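PDB 4CCY: carboxylesterase YBFK from Bacillus subtilis, which hydrolyses carboxylic esters to an alcohol and a carboxylate, as a cytoplasmic esterase of the alpha/beta hydrolase superfamily. Local coordinates for residues A[35-40]-A[44-49]; A[56-61]-A[109-114]; A[69-74]-A[194-199]; A[170-175]-A[179-184]. One frame throughout, in Å; residues are numbered along the deposited sequence.

Contact 1 (A[35-40]-A[44-49]); sequences FYVSTR and THIIAS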
# COMPACT_ATOMS: atom_id res chain seq x y z
N PHE A 35 1.46 15.10 -9.58
CA PHE A 35 2.33 15.12 -10.78
C PHE A 35 2.83 13.70 -11.11
O PHE A 35 2.56 12.77 -10.37
CB PHE A 35 3.53 16.08 -10.60
CG PHE A 35 4.38 15.78 -9.39
CD1 PHE A 35 3.99 16.19 -8.11
CD2 PHE A 35 5.58 15.10 -9.53
CE1 PHE A 35 4.77 15.91 -6.99
CE2 PHE A 35 6.37 14.81 -8.41
CZ PHE A 35 5.97 15.22 -7.14
N TYR A 36 3.53 13.55 -12.23
CA TYR A 36 4.09 12.25 -12.58
C TYR A 36 5.60 12.27 -12.49
O TYR A 36 6.23 13.31 -12.73
CB TYR A 36 3.68 11.81 -13.98
CG TYR A 36 2.18 11.68 -14.16
CD1 TYR A 36 1.40 12.78 -14.51
CD2 TYR A 36 1.55 10.46 -13.97
CE1 TYR A 36 0.03 12.67 -14.66
CE2 TYR A 36 0.19 10.33 -14.14
CZ TYR A 36 -0.56 11.44 -14.48
OH TYR A 36 -1.91 11.32 -14.63
N VAL A 37 6.18 11.13 -12.13
CA VAL A 37 7.63 10.97 -12.24
C VAL A 37 7.95 9.85 -13.23
O VAL A 37 7.17 8.91 -13.40
CB VAL A 37 8.33 10.73 -10.88
CG1 VAL A 37 8.31 12.00 -10.04
CG2 VAL A 37 7.76 9.54 -10.14
N SER A 38 9.11 9.97 -13.87
CA SER A 38 9.56 8.97 -14.83
C SER A 38 10.19 7.78 -14.15
O SER A 38 10.90 7.91 -13.16
CB SER A 38 10.54 9.58 -15.81
OG SER A 38 9.83 10.08 -16.94
N THR A 39 9.89 6.60 -14.68
CA THR A 39 10.49 5.35 -14.21
C THR A 39 10.56 4.42 -15.42
O THR A 39 9.83 4.62 -16.40
CB THR A 39 9.66 4.66 -13.10
OG1 THR A 39 8.61 3.89 -13.68
CG2 THR A 39 9.10 5.66 -12.08
N ARG A 40 11.41 3.40 -15.36
CA ARG A 40 11.54 2.51 -16.50
C ARG A 40 10.32 1.59 -16.68
O ARG A 40 10.27 0.78 -17.60
CB ARG A 40 12.85 1.72 -16.42
CG ARG A 40 12.89 0.66 -15.34
CD ARG A 40 14.33 0.27 -15.06
NE ARG A 40 14.89 1.02 -13.95
CZ ARG A 40 16.00 0.67 -13.31
NH1 ARG A 40 16.67 -0.41 -13.68
NH2 ARG A 40 16.43 1.39 -12.28
N THR A 44 4.69 7.52 -13.21
CA THR A 44 4.13 7.11 -11.92
C THR A 44 3.55 8.34 -11.25
O THR A 44 4.23 9.36 -11.11
CB THR A 44 5.24 6.49 -11.03
OG1 THR A 44 5.69 5.28 -11.62
CG2 THR A 44 4.73 6.21 -9.60
N HIS A 45 2.28 8.24 -10.84
CA HIS A 45 1.55 9.36 -10.24
C HIS A 45 1.91 9.54 -8.80
O HIS A 45 1.98 8.56 -8.04
CB HIS A 45 0.04 9.19 -10.42
CG HIS A 45 -0.76 10.44 -10.10
ND1 HIS A 45 -1.33 10.65 -8.90
CD2 HIS A 45 -1.10 11.53 -10.89
CE1 HIS A 45 -1.99 11.82 -8.92
NE2 HIS A 45 -1.86 12.36 -10.14
N ILE A 46 2.16 10.80 -8.42
CA ILE A 46 2.49 11.18 -7.04
C ILE A 46 1.53 12.26 -6.53
O ILE A 46 1.26 13.22 -7.24
CB ILE A 46 3.93 11.78 -6.94
CG1 ILE A 46 4.96 10.96 -7.74
CG2 ILE A 46 4.32 12.03 -5.48
CD1 ILE A 46 5.32 9.61 -7.17
N ILE A 47 1.04 12.10 -5.30
CA ILE A 47 0.40 13.21 -4.60
C ILE A 47 1.30 13.61 -3.43
O ILE A 47 1.49 12.82 -2.52
CB ILE A 47 -1.02 12.86 -4.11
CG1 ILE A 47 -1.90 12.45 -5.30
CG2 ILE A 47 -1.61 14.05 -3.37
CD1 ILE A 47 -3.28 11.93 -4.93
N ALA A 48 1.84 14.83 -3.47
CA ALA A 48 2.80 15.32 -2.47
C ALA A 48 2.20 16.39 -1.55
O ALA A 48 1.55 17.33 -2.01
CB ALA A 48 4.05 15.85 -3.15
N SER A 49 2.43 16.24 -0.25
CA SER A 49 1.91 17.19 0.74
C SER A 49 2.93 17.44 1.85
O SER A 49 3.93 16.74 1.94
CB SER A 49 0.60 16.68 1.35
OG SER A 49 -0.18 15.99 0.38
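Phe35 and Val37 pair antiparallel with Ile46 and Thr44 in the beta hairpin of strands 33-37 and 42-49, with Tyr36 facing His45 as the non-hydrogen-bonded pair between them. Each outer pair closes two backbone bonds, as Phe35 N to Ile46 O (3.0 Å) and Thr44 N to Val37 O (2.8 Å). The Phe35 ring lies over Ile46, whose CB sits 4.2 Å from the ring centroid (CH-pi), while Ala48 CB meets the ring edge at Phe35 CE1 (3.9 Å). Its CG stands between the backbone N and the carbonyl carbon (chi1 57°), which swings the ring across the partner strand. Val37 CG2 extends the same apolar face to Ile46 CD1 (3.8 Å). Replacing the phenylalanine by an alanine here would probably open a gap and strip one apolar neighbour from Ile46 and Ala48. On the opposite face, the edge of His45 points at the face of Tyr36 in a T-shaped pair, planes at 73° and His45 CD2 3.6 Å from Tyr36 CZ. Thr44 OG1 touches Thr39 CG2 but hydrogen-bonds to Trp110 NE1 and Gly42 O. Four backbone bonds thus fix the register, apolar and aromatic contacts line both faces, and His45 and Ile47 bond outward to Asp87 and Ala85.

Contact 2 (A[56-61]-A[109-114]); sequences SLILLH and EWMKDV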
# COMPACT_ATOMS: atom_id res chain seq x y z
N SER A 56 11.42 12.99 4.26
CA SER A 56 10.56 12.35 3.26
C SER A 56 9.80 11.11 3.78
O SER A 56 10.34 10.31 4.53
CB SER A 56 11.37 12.01 2.01
OG SER A 56 11.98 13.18 1.49
N LEU A 57 8.53 10.98 3.37
CA LEU A 57 7.74 9.78 3.68
C LEU A 57 6.96 9.32 2.46
O LEU A 57 6.06 10.02 2.00
CB LEU A 57 6.81 10.01 4.89
CG LEU A 57 5.75 8.95 5.23
CD1 LEU A 57 6.34 7.58 5.57
CD2 LEU A 57 4.81 9.42 6.34
N ILE A 58 7.33 8.15 1.95
CA ILE A 58 6.68 7.53 0.80
C ILE A 58 5.49 6.72 1.29
O ILE A 58 5.63 5.93 2.23
CB ILE A 58 7.63 6.54 0.06
CG1 ILE A 58 8.94 7.23 -0.38
CG2 ILE A 58 6.93 5.84 -1.10
CD1 ILE A 58 8.79 8.31 -1.44
N LEU A 59 4.33 6.91 0.66
CA LEU A 59 3.13 6.14 1.03
C LEU A 59 2.72 5.18 -0.07
O LEU A 59 2.58 5.60 -1.23
CB LEU A 59 1.96 7.07 1.39
CG LEU A 59 2.19 8.00 2.60
CD1 LEU A 59 0.99 8.91 2.86
CD2 LEU A 59 2.54 7.20 3.85
N LEU A 60 2.50 3.91 0.28
CA LEU A 60 2.07 2.92 -0.72
C LEU A 60 0.73 2.27 -0.34
O LEU A 60 0.62 1.60 0.70
CB LEU A 60 3.18 1.89 -0.97
CG LEU A 60 4.45 2.45 -1.61
CD1 LEU A 60 5.64 1.52 -1.41
CD2 LEU A 60 4.25 2.80 -3.09
N HIS A 61 -0.28 2.51 -1.18
CA HIS A 61 -1.66 2.07 -0.95
C HIS A 61 -1.85 0.58 -1.12
O HIS A 61 -0.99 -0.12 -1.66
CB HIS A 61 -2.59 2.81 -1.92
CG HIS A 61 -2.26 2.53 -3.36
ND1 HIS A 61 -2.69 1.42 -3.99
CD2 HIS A 61 -1.44 3.21 -4.27
CE1 HIS A 61 -2.20 1.40 -5.25
NE2 HIS A 61 -1.44 2.49 -5.42
N GLU A 109 13.41 -1.96 -8.37
CA GLU A 109 13.94 -1.04 -9.39
C GLU A 109 12.98 0.11 -9.69
O GLU A 109 13.40 1.26 -9.80
CB GLU A 109 14.38 -1.77 -10.67
CG GLU A 109 15.65 -2.62 -10.50
CD GLU A 109 16.86 -1.80 -10.06
OE1 GLU A 109 17.17 -0.79 -10.72
OE2 GLU A 109 17.52 -2.15 -9.05
N TRP A 110 11.69 -0.21 -9.80
CA TRP A 110 10.63 0.79 -9.95
C TRP A 110 10.72 1.84 -8.85
O TRP A 110 10.72 3.03 -9.13
CB TRP A 110 9.24 0.14 -9.94
CG TRP A 110 8.10 1.14 -9.81
CD1 TRP A 110 7.80 2.19 -10.66
CD2 TRP A 110 7.10 1.21 -8.74
NE1 TRP A 110 6.69 2.88 -10.22
CE2 TRP A 110 6.24 2.35 -9.07
CE3 TRP A 110 6.83 0.46 -7.60
CZ2 TRP A 110 5.15 2.71 -8.27
CZ3 TRP A 110 5.74 0.85 -6.79
CH2 TRP A 110 4.93 1.95 -7.12
N MET A 111 10.82 1.39 -7.59
CA MET A 111 10.88 2.30 -6.45
C MET A 111 12.15 3.14 -6.40
O MET A 111 12.09 4.30 -6.00
CB MET A 111 10.65 1.57 -5.12
CG MET A 111 10.46 2.47 -3.89
SD MET A 111 9.20 3.80 -3.96
CE MET A 111 7.79 2.95 -4.69
N LYS A 112 13.29 2.55 -6.79
CA LYS A 112 14.54 3.32 -6.92
C LYS A 112 14.39 4.47 -7.92
O LYS A 112 14.83 5.58 -7.64
CB LYS A 112 15.73 2.44 -7.33
CG LYS A 112 16.30 1.59 -6.21
CD LYS A 112 17.59 0.92 -6.66
CE LYS A 112 17.85 -0.34 -5.86
NZ LYS A 112 19.09 -1.00 -6.34
N ASP A 113 13.75 4.20 -9.06
CA ASP A 113 13.46 5.25 -10.06
C ASP A 113 12.56 6.35 -9.48
O ASP A 113 12.77 7.53 -9.75
CB ASP A 113 12.75 4.66 -11.29
CG ASP A 113 13.65 3.83 -12.18
OD1 ASP A 113 14.86 3.71 -11.92
OD2 ASP A 113 13.11 3.28 -13.18
N VAL A 114 11.54 5.95 -8.72
CA VAL A 114 10.66 6.92 -8.06
C VAL A 114 11.50 7.81 -7.13
O VAL A 114 11.46 9.02 -7.25
CB VAL A 114 9.48 6.26 -7.32
CG1 VAL A 114 8.71 7.28 -6.49
CG2 VAL A 114 8.53 5.57 -8.30
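Strand 56-60 and helix 109-114 run at 139° to each other, their axes 12.0 Å apart at closest approach, so the backbones stay separated and side chains alone bridge the gap. Leu60 and Met111 meet end to end, with Leu60 CD2 at 3.9 Å from Met111 CE. The thioether chain leaves the helix with CG opposite the backbone N (chi1 -171°), then bends at both following torsions. The bends carry CE back over one face of the neighbouring Trp110 ring, where Val114 CG2 also lies. Two residues earlier on the strand, Ile58 CG2 slides past Met111 SD at 4.2 Å, so sulfur and methyl each meet a different strand residue. Trp110 approaches from beside Met111, its CH2 coming to 4.2 Å from Leu60 CD2. Its indole NE1 is hydrogen-bonded to Thr44 OG1, which ties the ring to strand 42-49 and probably restricts its rotation. No hydrogen bond crosses this buried, apolar interface, which seats a helix on the central sheet as in other alpha/beta hydrolases. Strand 82-86 borders it through Val86, which touches Ile58, Leu60 and Trp110, while helix 130-141 adjoins it through Ile135 against Leu60 and Phe138 against Met111.

Contact 3 (A[69-74]-A[194-199]); sequences MWYPNI and PLLQRQ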
# COMPACT_ATOMS: atom_id res chain seq x y z
N MET A 69 -6.88 6.53 -0.72
CA MET A 69 -7.18 5.89 0.58
C MET A 69 -6.47 6.53 1.78
O MET A 69 -6.86 6.29 2.92
CB MET A 69 -6.89 4.38 0.53
CG MET A 69 -5.42 4.03 0.33
SD MET A 69 -5.06 2.37 0.92
CE MET A 69 -4.86 2.69 2.68
N TRP A 70 -5.44 7.34 1.53
CA TRP A 70 -4.75 8.03 2.61
C TRP A 70 -5.43 9.27 3.17
O TRP A 70 -4.88 9.93 4.05
CB TRP A 70 -3.30 8.37 2.22
CG TRP A 70 -2.51 7.14 1.84
CD1 TRP A 70 -2.00 6.82 0.59
CD2 TRP A 70 -2.13 6.02 2.71
NE1 TRP A 70 -1.34 5.61 0.62
CE2 TRP A 70 -1.39 5.08 1.86
CE3 TRP A 70 -2.33 5.71 4.06
CZ2 TRP A 70 -0.87 3.89 2.37
CZ3 TRP A 70 -1.81 4.51 4.55
CH2 TRP A 70 -1.09 3.62 3.73
N TYR A 71 -6.63 9.61 2.70
CA TYR A 71 -7.31 10.84 3.19
C TYR A 71 -7.42 10.95 4.74
O TYR A 71 -7.26 12.04 5.26
CB TYR A 71 -8.67 11.11 2.50
CG TYR A 71 -9.76 10.17 2.93
CD1 TYR A 71 -10.56 10.45 4.06
CD2 TYR A 71 -9.99 8.98 2.24
CE1 TYR A 71 -11.54 9.56 4.48
CE2 TYR A 71 -10.98 8.09 2.66
CZ TYR A 71 -11.75 8.39 3.77
OH TYR A 71 -12.73 7.50 4.17
N PRO A 72 -7.68 9.84 5.47
CA PRO A 72 -7.84 10.09 6.92
C PRO A 72 -6.52 10.03 7.70
O PRO A 72 -6.52 10.17 8.92
CB PRO A 72 -8.76 8.95 7.35
CG PRO A 72 -8.46 7.84 6.40
CD PRO A 72 -7.95 8.43 5.13
N ASN A 73 -5.41 9.80 7.01
CA ASN A 73 -4.11 9.75 7.65
C ASN A 73 -3.21 10.91 7.23
O ASN A 73 -2.27 11.26 7.94
CB ASN A 73 -3.44 8.42 7.31
CG ASN A 73 -4.41 7.27 7.34
OD1 ASN A 73 -4.85 6.83 6.29
ND2 ASN A 73 -4.79 6.81 8.53
N ILE A 74 -3.51 11.50 6.08
CA ILE A 74 -2.57 12.42 5.44
C ILE A 74 -2.32 13.72 6.21
O ILE A 74 -1.19 14.21 6.24
CB ILE A 74 -2.87 12.64 3.93
CG1 ILE A 74 -1.63 13.19 3.21
CG2 ILE A 74 -4.11 13.48 3.70
CD1 ILE A 74 -0.57 12.12 3.04
N PRO A 194 -18.54 6.28 0.89
CA PRO A 194 -19.16 6.03 -0.42
C PRO A 194 -18.30 6.39 -1.65
O PRO A 194 -18.40 5.73 -2.69
CB PRO A 194 -20.41 6.90 -0.37
CG PRO A 194 -20.76 6.95 1.07
CD PRO A 194 -19.47 6.91 1.84
N LEU A 195 -17.46 7.42 -1.54
CA LEU A 195 -16.61 7.81 -2.66
C LEU A 195 -15.59 6.73 -2.97
O LEU A 195 -15.38 6.40 -4.14
CB LEU A 195 -15.93 9.16 -2.40
CG LEU A 195 -16.88 10.38 -2.40
CD1 LEU A 195 -16.12 11.65 -2.06
CD2 LEU A 195 -17.62 10.52 -3.72
N LEU A 196 -14.98 6.15 -1.93
CA LEU A 196 -14.02 5.07 -2.12
C LEU A 196 -14.65 3.79 -2.64
O LEU A 196 -14.09 3.12 -3.50
CB LEU A 196 -13.20 4.79 -0.86
CG LEU A 196 -11.73 5.22 -0.88
CD1 LEU A 196 -11.01 4.74 0.37
CD2 LEU A 196 -11.02 4.71 -2.14
N GLN A 197 -15.83 3.45 -2.10
CA GLN A 197 -16.63 2.33 -2.59
C GLN A 197 -16.81 2.45 -4.10
O GLN A 197 -16.53 1.51 -4.85
CB GLN A 197 -18.01 2.34 -1.91
CG GLN A 197 -18.95 1.21 -2.33
CD GLN A 197 -18.68 -0.09 -1.60
OE1 GLN A 197 -18.12 -0.09 -0.50
NE2 GLN A 197 -19.08 -1.21 -2.21
N ARG A 198 -17.23 3.63 -4.53
CA ARG A 198 -17.52 3.87 -5.94
C ARG A 198 -16.28 3.74 -6.82
O ARG A 198 -16.33 3.09 -7.87
CB ARG A 198 -18.17 5.25 -6.10
CG ARG A 198 -18.27 5.71 -7.54
CD ARG A 198 -19.49 5.10 -8.21
NE ARG A 198 -19.36 5.07 -9.66
CZ ARG A 198 -18.99 4.00 -10.36
NH1 ARG A 198 -18.71 2.86 -9.72
NH2 ARG A 198 -18.91 4.06 -11.68
N GLN A 199 -15.17 4.34 -6.38
CA GLN A 199 -13.93 4.36 -7.13
C GLN A 199 -13.38 2.95 -7.37
O GLN A 199 -13.02 2.60 -8.49
CB GLN A 199 -12.88 5.23 -6.44
CG GLN A 199 -11.57 5.27 -7.21
CD GLN A 199 -10.44 5.97 -6.47
OE1 GLN A 199 -10.68 6.88 -5.69
NE2 GLN A 199 -9.22 5.57 -6.75
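Helix 194-205 lies between strands 146-152 and 236-241, where alpha/beta hydrolases commonly carry a cap insertion, and here this probable cap meets the core of the fold at the 3-10 turn of Met69 and the start of helix 71-80. Leu196 carries the helix 194-205 side with one methyl, CD1, against Met69 and Tyr71. It lies 4.0 Å from Met69 CA and 4.1 Å from Met69 CB, so the leucine packs on the root of the methionine and not on its thioether. CG between the backbone N and the carbonyl carbon (chi1 65°) and a bend at chi3 lead the methionine chain away from Leu196, with CE over one face of the Trp70 ring. Tyr71 receives the same Leu196 CD1 at its ring edge, 4.1 Å from Tyr71 CE2, the two side chains passing at a slant. One face of the tyrosine ring carries CD of the next residue, Pro72. Ser276 packs on Met69 and Leu277 on Tyr71, bringing helix 275-278 alongside. Near Leu196, Gln199 is hydrogen-bonded through NE2 to Ser66 OG and through OE1 to Ser24 OG, giving both ends of its buried amide a partner. The side chain of Met69 is about 7 Å from that of Ser129, the nucleophile inferred by similarity. The contact is small and apolar, with no hydrogen bond between the segments, so it constrains position by close fit and not by direction.

Contact 4 (A[170-175]-A[179-184]); sequences AELTGA and ESYIKW
Leu172 CD2 packs against the base of Tyr181, 3.7 Å from Tyr181 CB and 4.0 Å from Tyr181 CG, and makes the close apolar part of this turn between helices 164-170 and 175-186. The Leu172 backbone is the centre of an inverse gamma turn, while Tyr181 has its CG trans to the backbone N (chi1 -177°), which sets CG as well as CB beside the leucine methyl. Leu64 touches both residues, and Tyr168 of helix 164-170 adds to the packing on Tyr181. Gly174 holds the N-cap position, and from there Ala175 and Glu179 belong to the same helix; the bond from Glu179 N to Ala175 O is less certain. The solvent side is looser, because Glu171 and Ser180 meet only through a water. That water donates to Glu171 OE1 at a short 2.5 Å and lies 2.7 Å from Ser180 OG. At the surface, Glu179 OE1 has a weak hydrogen bond to Gln197 NE2 of helix 194-205. The side chain of Tyr181 lies about 6 Å from those of Ser129 and His273, both catalytic by similarity. A direct apolar contact thus packs the turn on the side nearer the probable active site, while a water-mediated link, probably easier to exchange, joins its polar outer edge.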
# COMPACT_ATOMS: atom_id res chain seq x y z
N ALA A 170 -9.91 -13.73 -8.25
CA ALA A 170 -10.27 -14.23 -9.58
C ALA A 170 -11.58 -13.64 -10.11
O ALA A 170 -11.80 -13.57 -11.31
CB ALA A 170 -10.35 -15.74 -9.58
N GLU A 171 -12.45 -13.22 -9.19
CA GLU A 171 -13.75 -12.66 -9.55
C GLU A 171 -13.78 -11.13 -9.74
O GLU A 171 -14.84 -10.54 -9.91
CB GLU A 171 -14.82 -13.15 -8.58
CG GLU A 171 -15.00 -14.66 -8.69
CD GLU A 171 -16.16 -15.22 -7.89
OE1 GLU A 171 -16.60 -14.58 -6.91
OE2 GLU A 171 -16.63 -16.31 -8.23
N LEU A 172 -12.60 -10.51 -9.76
CA LEU A 172 -12.52 -9.06 -9.97
C LEU A 172 -12.58 -8.71 -11.45
O LEU A 172 -11.65 -8.15 -12.03
CB LEU A 172 -11.27 -8.48 -9.30
CG LEU A 172 -11.25 -8.58 -7.77
CD1 LEU A 172 -9.89 -8.17 -7.21
CD2 LEU A 172 -12.38 -7.78 -7.13
N THR A 173 -13.71 -9.05 -12.07
CA THR A 173 -13.88 -8.93 -13.51
C THR A 173 -14.98 -7.95 -13.89
O THR A 173 -15.20 -7.67 -15.06
CB THR A 173 -14.19 -10.30 -14.14
OG1 THR A 173 -15.31 -10.88 -13.46
CG2 THR A 173 -12.97 -11.24 -14.01
N GLY A 174 -15.67 -7.43 -12.87
CA GLY A 174 -16.79 -6.50 -13.04
C GLY A 174 -17.29 -6.04 -11.69
O GLY A 174 -16.66 -6.32 -10.66
N ALA A 175 -18.43 -5.35 -11.68
CA ALA A 175 -18.98 -4.73 -10.47
C ALA A 175 -19.35 -5.72 -9.37
O ALA A 175 -18.96 -5.52 -8.22
CB ALA A 175 -20.17 -3.84 -10.81
N GLU A 179 -17.84 -5.60 -5.47
CA GLU A 179 -18.71 -5.48 -4.29
C GLU A 179 -18.52 -6.66 -3.36
O GLU A 179 -18.46 -6.49 -2.14
CB GLU A 179 -20.18 -5.45 -4.69
CG GLU A 179 -20.50 -4.65 -5.93
CD GLU A 179 -21.22 -3.36 -5.62
OE1 GLU A 179 -20.88 -2.71 -4.61
OE2 GLU A 179 -22.12 -3.00 -6.40
N SER A 180 -18.45 -7.86 -3.93
CA SER A 180 -18.21 -9.08 -3.17
C SER A 180 -16.86 -8.98 -2.44
O SER A 180 -16.76 -9.30 -1.26
CB SER A 180 -18.27 -10.30 -4.09
OG SER A 180 -17.82 -11.47 -3.43
N TYR A 181 -15.83 -8.52 -3.15
CA TYR A 181 -14.51 -8.33 -2.56
C TYR A 181 -14.55 -7.34 -1.40
O TYR A 181 -14.00 -7.59 -0.34
CB TYR A 181 -13.55 -7.80 -3.61
CG TYR A 181 -12.12 -7.61 -3.15
CD1 TYR A 181 -11.30 -8.70 -2.95
CD2 TYR A 181 -11.58 -6.33 -2.96
CE1 TYR A 181 -9.98 -8.55 -2.55
CE2 TYR A 181 -10.25 -6.17 -2.57
CZ TYR A 181 -9.45 -7.29 -2.37
OH TYR A 181 -8.13 -7.18 -1.99
N ILE A 182 -15.21 -6.21 -1.65
CA ILE A 182 -15.29 -5.12 -0.69
C ILE A 182 -16.02 -5.57 0.58
O ILE A 182 -15.54 -5.32 1.69
CB ILE A 182 -15.96 -3.86 -1.30
CG1 ILE A 182 -15.00 -3.17 -2.28
CG2 ILE A 182 -16.43 -2.88 -0.22
CD1 ILE A 182 -15.64 -2.11 -3.16
N LYS A 183 -17.14 -6.26 0.40
CA LYS A 183 -17.97 -6.72 1.51
C LYS A 183 -17.17 -7.65 2.42
O LYS A 183 -17.28 -7.61 3.65
CB LYS A 183 -19.20 -7.43 0.94
CG LYS A 183 -20.26 -7.82 1.94
CD LYS A 183 -21.31 -8.71 1.27
CE LYS A 183 -22.22 -7.90 0.33
NZ LYS A 183 -23.10 -8.75 -0.54
N TRP A 184 -16.34 -8.47 1.79
CA TRP A 184 -15.54 -9.46 2.47
C TRP A 184 -14.36 -8.85 3.17
O TRP A 184 -14.10 -9.16 4.33
CB TRP A 184 -15.08 -10.48 1.43
CG TRP A 184 -13.94 -11.37 1.86
CD1 TRP A 184 -13.97 -12.40 2.80
CD2 TRP A 184 -12.57 -11.35 1.34
NE1 TRP A 184 -12.73 -12.98 2.91
CE2 TRP A 184 -11.84 -12.41 2.06
CE3 TRP A 184 -11.88 -10.58 0.38
CZ2 TRP A 184 -10.50 -12.67 1.81
CZ3 TRP A 184 -10.54 -10.87 0.14
CH2 TRP A 184 -9.86 -11.87 0.85
O HOH W 1 -16.30 -12.89 -5.11

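Overall arrangement
From the N terminus, contact 1 closes first, as the short hairpin at the edge of the main sheet. Contact 2 opens next and is closed by helix 104-118 some fifty residues on; contact 3 starts within that span, so the two cross. Contact 3 shuts a loop of about 120 residues, and contact 4, a local turn, falls wholly within it. Arg40 ties contacts 1 and 2 through salt bridges to Glu109 and Asp113, while Trp70 and Ile74 lean on Leu59, joining contacts 2 and 3. Ile182 packs on Gln197 between contacts 4 and 3. A chain of touching neighbours thus leads from hairpin and sheet to the helices near the probable active site.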